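Local coordinates for Apc35852 (Geobacillus stearothermophilus, PDB 1U9C), which is of unknown function but belongs to the DJ-1/PfpI family, whose members include chaperones and cysteine proteases, at residues F118-R123 / A138-G143. Numbering follows the deposited sequence.
Sequences FAEDGR and ATYKDG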
ATOM      1  N   PHE A 118      -7.046  -6.265  10.930  1.00 20.16           N
ATOM      2  CA  PHE A 118      -7.964  -5.675   9.965  1.00 20.91           C
ATOM      3  C   PHE A 118      -8.772  -6.733   9.232  1.00 21.29           C
ATOM      4  O   PHE A 118      -9.986  -6.580   9.046  1.00 20.36           O
ATOM      5  CB  PHE A 118      -7.241  -4.760   8.949  1.00 20.38           C
ATOM      6  CG  PHE A 118      -7.036  -3.330   9.447  1.00 20.93           C
ATOM      7  CD1 PHE A 118      -6.058  -3.066  10.379  1.00 21.47           C
ATOM      8  CD2 PHE A 118      -7.731  -2.301   8.943  1.00 21.89           C
ATOM      9  CE1 PHE A 118      -5.809  -1.747  10.786  1.00 22.36           C
ATOM     10  CE2 PHE A 118      -7.510  -0.979   9.383  1.00 20.79           C
ATOM     11  CZ  PHE A 118      -6.523  -0.739  10.282  1.00 20.37           C
ATOM     12  N   ALA A 119      -8.113  -7.798   8.798  1.00 22.07           N
ATOM     13  CA  ALA A 119      -8.760  -8.895   8.056  1.00 21.80           C
ATOM     14  C   ALA A 119      -9.779  -9.613   8.968  1.00 21.51           C
ATOM     15  O   ALA A 119     -10.980  -9.766   8.633  1.00 24.00           O
ATOM     16  CB  ALA A 119      -7.726  -9.843   7.498  1.00 21.52           C
ATOM     17  N   GLU A 120      -9.318  -9.946  10.161  1.00 21.44           N
ATOM     18  CA  GLU A 120     -10.185 -10.625  11.135  1.00 20.82           C
ATOM     19  C   GLU A 120     -11.413  -9.820  11.433  1.00 20.75           C
ATOM     20  O   GLU A 120     -12.462 -10.394  11.772  1.00 20.66           O
ATOM     21  CB  GLU A 120      -9.458 -10.775  12.479  1.00 21.49           C
ATOM     22  CG  GLU A 120      -8.341 -11.789  12.498  1.00 23.56           C
ATOM     23  CD  GLU A 120      -8.844 -13.181  12.635  0.50 20.00           C
ATOM     24  OE1 GLU A 120      -8.306 -14.026  11.854  0.50 27.15           O
ATOM     25  OE2 GLU A 120      -9.717 -13.412  13.545  0.50 21.78           O
ATOM     26  N   ASP A 121     -11.291  -8.500  11.378  1.00 19.65           N
ATOM     27  CA  ASP A 121     -12.347  -7.621  11.817  1.00 19.48           C
ATOM     28  C   ASP A 121     -13.231  -7.054  10.700  1.00 19.86           C
ATOM     29  O   ASP A 121     -14.079  -6.209  10.960  1.00 18.76           O
ATOM     30  CB  ASP A 121     -11.781  -6.457  12.643  1.00 20.56           C
ATOM     31  CG  ASP A 121     -11.075  -6.946  13.910  1.00 23.68           C
ATOM     32  OD1 ASP A 121     -11.270  -8.121  14.338  1.00 25.32           O
ATOM     33  OD2 ASP A 121     -10.265  -6.224  14.539  1.00 29.94           O
ATOM     34  N   GLY A 122     -13.008  -7.503   9.462  1.00 18.40           N
ATOM     35  CA  GLY A 122     -13.873  -7.137   8.355  1.00 19.67           C
ATOM     36  C   GLY A 122     -13.670  -5.712   7.871  1.00 19.48           C
ATOM     37  O   GLY A 122     -14.531  -5.194   7.242  1.00 20.47           O
ATOM     38  N   ARG A 123     -12.507  -5.157   8.151  1.00 19.76           N
ATOM     39  CA  ARG A 123     -12.252  -3.781   7.762  1.00 19.54           C
ATOM     40  C   ARG A 123     -11.599  -3.775   6.378  1.00 19.41           C
ATOM     41  O   ARG A 123     -11.237  -4.799   5.807  1.00 20.62           O
ATOM     42  CB  ARG A 123     -11.427  -3.160   8.911  1.00 21.67           C
ATOM     43  CG  ARG A 123     -12.437  -2.886  10.175  1.00 26.35           C
ATOM     44  CD  ARG A 123     -11.764  -2.397  11.430  1.00 28.04           C
ATOM     45  NE  ARG A 123     -12.521  -1.363  12.152  0.50 31.69           N
ATOM     46  CZ  ARG A 123     -12.279  -0.961  13.413  0.50 32.66           C
ATOM     47  NH1 ARG A 123     -11.307  -1.499  14.140  0.50 34.00           N
ATOM     48  NH2 ARG A 123     -12.999   0.019  13.942  0.50 33.74           N
ATOM     49  N   ALA A 138       1.047 -12.175   5.395  1.00 26.33           N
ATOM     50  CA  ALA A 138      -0.013 -11.811   6.346  1.00 26.84           C
ATOM     51  C   ALA A 138      -1.154 -12.843   6.271  1.00 27.34           C
ATOM     52  O   ALA A 138      -1.443 -13.379   5.197  1.00 27.44           O
ATOM     53  CB  ALA A 138      -0.569 -10.446   6.064  1.00 26.91           C
ATOM     54  N   THR A 139      -1.720 -13.167   7.427  1.00 27.19           N
ATOM     55  CA  THR A 139      -2.675 -14.286   7.529  1.00 27.54           C
ATOM     56  C   THR A 139      -3.744 -13.955   8.517  1.00 27.72           C
ATOM     57  O   THR A 139      -3.607 -13.080   9.357  1.00 27.19           O
ATOM     58  CB  THR A 139      -2.011 -15.603   8.017  1.00 27.60           C
ATOM     59  OG1 THR A 139      -1.535 -15.439   9.360  1.00 28.54           O
ATOM     60  CG2 THR A 139      -0.754 -16.037   7.209  1.00 28.13           C
ATOM     61  N   TYR A 140      -4.851 -14.693   8.415  1.00 27.28           N
ATOM     62  CA  TYR A 140      -5.860 -14.729   9.472  1.00 28.35           C
ATOM     63  C   TYR A 140      -5.242 -15.454  10.663  1.00 28.01           C
ATOM     64  O   TYR A 140      -4.183 -16.072  10.546  1.00 27.30           O
ATOM     65  CB  TYR A 140      -7.119 -15.482   9.003  1.00 27.51           C
ATOM     66  CG  TYR A 140      -7.921 -14.704   8.007  1.00 26.71           C
ATOM     67  CD1 TYR A 140      -8.839 -13.784   8.443  1.00 27.36           C
ATOM     68  CD2 TYR A 140      -7.755 -14.882   6.631  1.00 24.56           C
ATOM     69  CE1 TYR A 140      -9.574 -13.019   7.537  1.00 27.46           C
ATOM     70  CE2 TYR A 140      -8.477 -14.137   5.723  1.00 27.07           C
ATOM     71  CZ  TYR A 140      -9.372 -13.207   6.176  1.00 27.02           C
ATOM     72  OH  TYR A 140     -10.101 -12.496   5.282  1.00 28.57           O
ATOM     73  N   LYS A 141      -5.891 -15.373  11.821  1.00 29.43           N
ATOM     74  CA  LYS A 141      -5.392 -16.042  13.041  1.00 30.11           C
ATOM     75  C   LYS A 141      -5.112 -17.521  12.827  1.00 30.20           C
ATOM     76  O   LYS A 141      -4.150 -18.073  13.388  1.00 30.44           O
ATOM     77  CB  LYS A 141      -6.410 -15.921  14.178  1.00 31.24           C
ATOM     78  CG  LYS A 141      -6.132 -14.804  15.190  1.00 34.89           C
ATOM     79  CD  LYS A 141      -5.521 -15.368  16.501  1.00 37.28           C
ATOM     80  CE  LYS A 141      -3.995 -15.420  16.419  1.00 38.73           C
ATOM     81  NZ  LYS A 141      -3.315 -15.375  17.753  1.00 40.37           N
ATOM     82  N   ASP A 142      -5.940 -18.150  12.003  1.00 29.83           N
ATOM     83  CA  ASP A 142      -5.817 -19.587  11.741  1.00 30.12           C
ATOM     84  C   ASP A 142      -4.726 -19.961  10.712  1.00 30.03           C
ATOM     85  O   ASP A 142      -4.574 -21.135  10.376  1.00 30.14           O
ATOM     86  CB  ASP A 142      -7.184 -20.177  11.362  1.00 30.53           C
ATOM     87  CG  ASP A 142      -7.645 -19.813   9.951  1.00 33.01           C
ATOM     88  OD1 ASP A 142      -6.983 -19.018   9.259  1.00 30.28           O
ATOM     89  OD2 ASP A 142      -8.698 -20.274   9.459  1.00 35.86           O
ATOM     90  N   GLY A 143      -4.000 -18.959  10.198  1.00 29.78           N
ATOM     91  CA  GLY A 143      -2.856 -19.190   9.307  1.00 29.43           C
ATOM     92  C   GLY A 143      -3.150 -19.078   7.817  1.00 29.09           C
ATOM     93  O   GLY A 143      -2.222 -19.111   6.990  1.00 29.73           O
TER
HETATM   94  O   HOH W   1      -8.979 -17.306  11.410  1.00 50.04           O
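Glu120, in the last turn of helix 109-120, reaches across to the turn that starts at Tyr140 and takes the backbone N-H of Lys141 on its OE1. Lys141 N lies 2.8 Å from Glu120 OE1 and the bond is nearly straight (175°), although the N-H comes in from above the carboxylate plane. A bend at chi2 (-80°) swings the carboxylate out to the turn, where OE1 also lies at the edge of the Tyr140 ring, 3.5 Å from Tyr140 CD1. Farther along the ring, toward its hydroxyl, Ala119 CB packs 3.7 Å from Tyr140 CE1, adding a small apolar patch. A water that accepts from Asp142 N gives only a weak bond to Glu120 OE1, a loose second link to the turn. Without the carboxylate, as with an alanine at Glu120, Lys141 N would probably lose this acceptor and the turn its one direct hydrogen bond to the helix end.

Behind these contacts, Tyr140 O accepts from Gly143 N (2.9 Å) and from Thr139 OG1 (3.0 Å) on opposite faces of its plane, which fixes the peptide carrying Lys141 N. Gln116, one turn back on the helix, bonds Thr139 O through its NE2. At the surface, a type I beta turn, Tyr140 to Gly143, is pinned to a helix end that closes in a Schellman motif at Gly122, just before strand 124-127 of the central sheet.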